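Local coordinates for protein 5-dehydro-2-deoxygluconokinase (PDB 2QCV) that probably phosphorylates 5-dehydro-2-deoxy-D-gluconate with ATP, a step of myo-inositol breakdown, as a member of the PfkB family of carbohydrate kinases, at residues P186-A197 with F210-E218. Residues are numbered along the deposited sequence; the frame is centred on the assembly and turned at random. Where two conformers were deposited one is given.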
loop_
_atom_site.group_PDB
_atom_site.type_symbol
_atom_site.label_atom_id
_atom_site.label_comp_id
_atom_site.label_asym_id
_atom_site.label_seq_id
_atom_site.Cartn_x
_atom_site.Cartn_y
_atom_site.Cartn_z
ATOM N N PRO A 186 -14.339 -9.324 -12.528
ATOM C CA PRO A 186 -15.113 -9.029 -13.732
ATOM C C PRO A 186 -16.321 -8.128 -13.509
ATOM O O PRO A 186 -16.683 -7.410 -14.414
ATOM C CB PRO A 186 -15.563 -10.415 -14.224
ATOM C CG PRO A 186 -14.603 -11.365 -13.613
ATOM C CD PRO A 186 -14.250 -10.777 -12.284
ATOM N N GLU A 187 -16.950 -8.211 -12.344
ATOM C CA GLU A 187 -18.082 -7.324 -12.036
ATOM C C GLU A 187 -17.632 -5.854 -11.971
ATOM O O GLU A 187 -18.348 -4.961 -12.405
ATOM C CB GLU A 187 -18.812 -7.743 -10.756
ATOM C CG GLU A 187 -20.201 -7.175 -10.766
ATOM C CD GLU A 187 -21.118 -7.780 -9.773
ATOM O OE1 GLU A 187 -20.656 -8.469 -8.842
ATOM O OE2 GLU A 187 -22.322 -7.521 -9.912
ATOM N N GLU A 188 -16.438 -5.607 -11.428
ATOM C CA GLU A 188 -15.849 -4.274 -11.446
ATOM C C GLU A 188 -15.665 -3.769 -12.886
ATOM O O GLU A 188 -16.022 -2.636 -13.219
ATOM C CB GLU A 188 -14.498 -4.304 -10.729
ATOM C CG GLU A 188 -13.727 -3.037 -10.738
ATOM C CD GLU A 188 -12.243 -3.280 -10.462
ATOM O OE1 GLU A 188 -11.770 -4.425 -10.634
ATOM O OE2 GLU A 188 -11.571 -2.327 -10.087
ATOM N N THR A 189 -15.137 -4.644 -13.745
ATOM C CA THR A 189 -14.997 -4.301 -15.152
ATOM C C THR A 189 -16.372 -3.954 -15.740
ATOM O O THR A 189 -16.499 -2.946 -16.413
ATOM C CB THR A 189 -14.264 -5.427 -15.948
ATOM O OG1 THR A 189 -13.057 -5.807 -15.234
ATOM C CG2 THR A 189 -13.934 -4.947 -17.368
ATOM N N ALA A 190 -17.393 -4.765 -15.474
ATOM C CA ALA A 190 -18.752 -4.521 -16.000
ATOM C C ALA A 190 -19.295 -3.146 -15.585
ATOM O O ALA A 190 -19.819 -2.390 -16.403
ATOM C CB ALA A 190 -19.719 -5.633 -15.543
ATOM N N VAL A 191 -19.087 -2.796 -14.331
ATOM C CA VAL A 191 -19.525 -1.508 -13.827
ATOM C C VAL A 191 -19.001 -0.339 -14.687
ATOM O O VAL A 191 -19.756 0.549 -15.076
ATOM C CB VAL A 191 -19.162 -1.369 -12.332
ATOM C CG1 VAL A 191 -19.254 0.128 -11.864
ATOM C CG2 VAL A 191 -20.059 -2.282 -11.512
ATOM N N TYR A 192 -17.704 -0.312 -14.944
ATOM C CA TYR A 192 -17.088 0.808 -15.668
ATOM C C TYR A 192 -17.254 0.714 -17.185
ATOM O O TYR A 192 -17.523 1.712 -17.838
ATOM C CB TYR A 192 -15.629 0.930 -15.282
ATOM C CG TYR A 192 -15.529 1.422 -13.859
ATOM C CD1 TYR A 192 -15.869 2.728 -13.553
ATOM C CD2 TYR A 192 -15.173 0.576 -12.837
ATOM C CE1 TYR A 192 -15.854 3.190 -12.264
ATOM C CE2 TYR A 192 -15.131 1.021 -11.526
ATOM C CZ TYR A 192 -15.464 2.353 -11.251
ATOM O OH TYR A 192 -15.439 2.834 -9.973
ATOM N N TYR A 193 -17.132 -0.489 -17.724
ATOM C CA TYR A 193 -17.410 -0.688 -19.158
ATOM C C TYR A 193 -18.831 -0.307 -19.523
ATOM O O TYR A 193 -19.029 0.316 -20.547
ATOM C CB TYR A 193 -17.151 -2.135 -19.586
ATOM C CG TYR A 193 -15.705 -2.468 -19.924
ATOM C CD1 TYR A 193 -14.633 -1.754 -19.372
ATOM C CD2 TYR A 193 -15.408 -3.508 -20.777
ATOM C CE1 TYR A 193 -13.321 -2.070 -19.697
ATOM C CE2 TYR A 193 -14.092 -3.812 -21.131
ATOM C CZ TYR A 193 -13.068 -3.085 -20.595
ATOM O OH TYR A 193 -11.774 -3.372 -20.945
ATOM N N SER A 194 -19.837 -0.752 -18.765
ATOM C CA SER A 194 -21.246 -0.384 -19.053
ATOM C C SER A 194 -21.452 1.142 -19.017
ATOM O O SER A 194 -22.013 1.737 -19.929
ATOM C CB SER A 194 -22.204 -1.112 -18.105
ATOM O OG SER A 194 -21.925 -0.828 -16.730
ATOM N N LEU A 195 -20.929 1.769 -17.981
ATOM C CA LEU A 195 -21.056 3.227 -17.759
ATOM C C LEU A 195 -20.454 4.001 -18.934
ATOM O O LEU A 195 -21.110 4.873 -19.519
ATOM C CB LEU A 195 -20.318 3.589 -16.459
ATOM C CG LEU A 195 -19.725 4.999 -16.221
ATOM C CD1 LEU A 195 -20.835 5.995 -16.265
ATOM C CD2 LEU A 195 -18.963 5.087 -14.890
ATOM N N VAL A 196 -19.234 3.615 -19.309
ATOM C CA VAL A 196 -18.522 4.286 -20.387
ATOM C C VAL A 196 -19.184 3.999 -21.751
ATOM O O VAL A 196 -19.421 4.926 -22.531
ATOM C CB VAL A 196 -17.045 3.986 -20.386
ATOM C CG1 VAL A 196 -16.372 4.580 -21.642
ATOM C CG2 VAL A 196 -16.419 4.589 -19.059
ATOM N N ALA A 197 -19.563 2.740 -22.011
ATOM C CA ALA A 197 -20.213 2.438 -23.296
ATOM C C ALA A 197 -21.502 3.242 -23.430
ATOM O O ALA A 197 -21.839 3.725 -24.521
ATOM C CB ALA A 197 -20.503 0.914 -23.441
ATOM N N PHE A 210 -17.905 -7.719 -24.919
ATOM C CA PHE A 210 -19.258 -7.281 -24.632
ATOM C C PHE A 210 -19.892 -8.120 -23.548
ATOM O O PHE A 210 -20.684 -7.570 -22.736
ATOM C CB PHE A 210 -20.143 -7.236 -25.885
ATOM C CG PHE A 210 -19.890 -5.997 -26.764
ATOM C CD1 PHE A 210 -20.511 -4.801 -26.480
ATOM C CD2 PHE A 210 -18.996 -6.045 -27.807
ATOM C CE1 PHE A 210 -20.283 -3.676 -27.281
ATOM C CE2 PHE A 210 -18.770 -4.905 -28.642
ATOM C CZ PHE A 210 -19.409 -3.745 -28.377
ATOM N N ASP A 211 -19.590 -9.425 -23.508
ATOM C CA ASP A 211 -20.072 -10.259 -22.401
ATOM C C ASP A 211 -19.586 -9.677 -21.063
ATOM O O ASP A 211 -20.368 -9.555 -20.147
ATOM C CB ASP A 211 -19.609 -11.726 -22.474
ATOM C CG ASP A 211 -20.044 -12.424 -23.718
ATOM O OD1 ASP A 211 -21.064 -12.020 -24.325
ATOM O OD2 ASP A 211 -19.383 -13.426 -24.079
ATOM N N VAL A 212 -18.314 -9.292 -20.992
ATOM C CA VAL A 212 -17.761 -8.689 -19.768
ATOM C C VAL A 212 -18.475 -7.392 -19.407
ATOM O O VAL A 212 -18.865 -7.194 -18.265
ATOM C CB VAL A 212 -16.237 -8.536 -19.896
ATOM C CG1 VAL A 212 -15.644 -7.671 -18.768
ATOM C CG2 VAL A 212 -15.621 -9.967 -19.897
ATOM N N LEU A 213 -18.638 -6.520 -20.387
ATOM C CA LEU A 213 -19.403 -5.286 -20.255
ATOM C C LEU A 213 -20.782 -5.522 -19.641
ATOM O O LEU A 213 -21.241 -4.753 -18.803
ATOM C CB LEU A 213 -19.527 -4.635 -21.628
ATOM C CG LEU A 213 -20.182 -3.245 -21.833
ATOM C CD1 LEU A 213 -19.681 -2.449 -23.057
ATOM C CD2 LEU A 213 -21.722 -3.354 -21.861
ATOM N N GLU A 214 -21.439 -6.589 -20.082
ATOM C CA GLU A 214 -22.791 -6.870 -19.657
ATOM C C GLU A 214 -22.844 -7.667 -18.376
ATOM O O GLU A 214 -23.929 -8.116 -17.971
ATOM C CB GLU A 214 -23.516 -7.605 -20.786
ATOM C CG GLU A 214 -23.701 -6.736 -22.036
ATOM C CD GLU A 214 -24.178 -7.552 -23.249
ATOM O OE1 GLU A 214 -24.855 -8.569 -23.062
ATOM O OE2 GLU A 214 -23.858 -7.195 -24.368
ATOM N N ASN A 215 -21.683 -7.885 -17.742
ATOM C CA ASN A 215 -21.587 -8.718 -16.531
ATOM C C ASN A 215 -22.084 -10.151 -16.732
ATOM O O ASN A 215 -22.744 -10.698 -15.841
ATOM C CB ASN A 215 -22.374 -8.051 -15.372
ATOM C CG ASN A 215 -21.993 -8.580 -13.995
ATOM O OD1 ASN A 215 -20.828 -8.907 -13.721
ATOM N ND2 ASN A 215 -22.991 -8.655 -13.100
ATOM N N ARG A 216 -21.786 -10.738 -17.890
ATOM C CA ARG A 216 -22.195 -12.102 -18.208
ATOM C C ARG A 216 -20.982 -13.004 -18.165
ATOM O O ARG A 216 -19.833 -12.562 -18.435
ATOM C CB ARG A 216 -22.833 -12.183 -19.598
ATOM C CG ARG A 216 -23.527 -10.922 -20.031
ATOM C CD ARG A 216 -24.116 -11.044 -21.425
ATOM N NE ARG A 216 -25.249 -11.944 -21.425
ATOM C CZ ARG A 216 -26.527 -11.594 -21.303
ATOM N NH1 ARG A 216 -26.916 -10.324 -21.210
ATOM N NH2 ARG A 216 -27.434 -12.550 -21.310
ATOM N N THR A 217 -21.221 -14.264 -17.843
ATOM C CA THR A 217 -20.162 -15.245 -17.888
ATOM C C THR A 217 -20.402 -16.236 -19.018
ATOM O O THR A 217 -19.678 -17.231 -19.104
ATOM C CB THR A 217 -20.067 -15.990 -16.549
ATOM O OG1 THR A 217 -21.365 -16.474 -16.194
ATOM C CG2 THR A 217 -19.553 -15.042 -15.442
ATOM N N GLU A 218 -21.415 -15.992 -19.852
ATOM C CA GLU A 218 -21.714 -16.844 -21.001
ATOM C C GLU A 218 -21.940 -15.924 -22.172
ATOM O O GLU A 218 -22.330 -14.777 -21.969
ATOM C CB GLU A 218 -22.979 -17.641 -20.760
ATOM C CG GLU A 218 -22.888 -18.592 -19.580
ATOM C CD GLU A 218 -21.774 -19.637 -19.714
ATOM O OE1 GLU A 218 -21.224 -19.862 -20.832
ATOM O OE2 GLU A 218 -21.471 -20.243 -18.682
HETATM O O HOH W 1 -17.983 -8.905 -16.322
#
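L213 packs against Y193 and A197 of helix 186-199 and carries the largest share of the contact. With CG anti to the backbone N (chi1 -175°), CG rests beside Y193 CB. From there L213 CD1 meets A197 CB at 3.5 Å, tighter than usual for two carbons, and CD2 lies near S194. L213 CB lies at the edge of the Y193 ring, near its plane. T189 CG2 sits over the centre of one face of that ring and also touches V212 CG1 at 3.5 Å.

A190 is where the backbones come closest, with its CA 4.4 Å from L213 CA. A190 CB meets V212 O (3.3 Å) and N215 CB. One water donates to both P186 O (2.8 Å) and V212 O (2.7 Å), and so bridges the two segments. The N215 amide crosses the E187 side chain obliquely, its plane 18° from the carboxylate, with N215 OD1 3.5 Å from E187 CG. The E187 carboxylate has its main partner elsewhere, in a salt bridge to K160 of the second subunit.

A Schellman motif positions N215. Positive phi at this residue ends helix 207-213, with R216 N bonded to D211 O and N215 N to V212 O. V212 O accepts both this capping N-H and the water. S194 OG bonds back to A190 O at 2.6 Å. A190 O also takes S194 N, from the other face of its plane. Y228 of helix 222-229 covers S194 and L213.

The contact joins helix 186-199 to the capped end of helix 207-213, before and after strand 202-206 in the kinase's alpha/beta core. Its direct contacts are mainly apolar, while water links backbone carbonyls that cannot bond to each other.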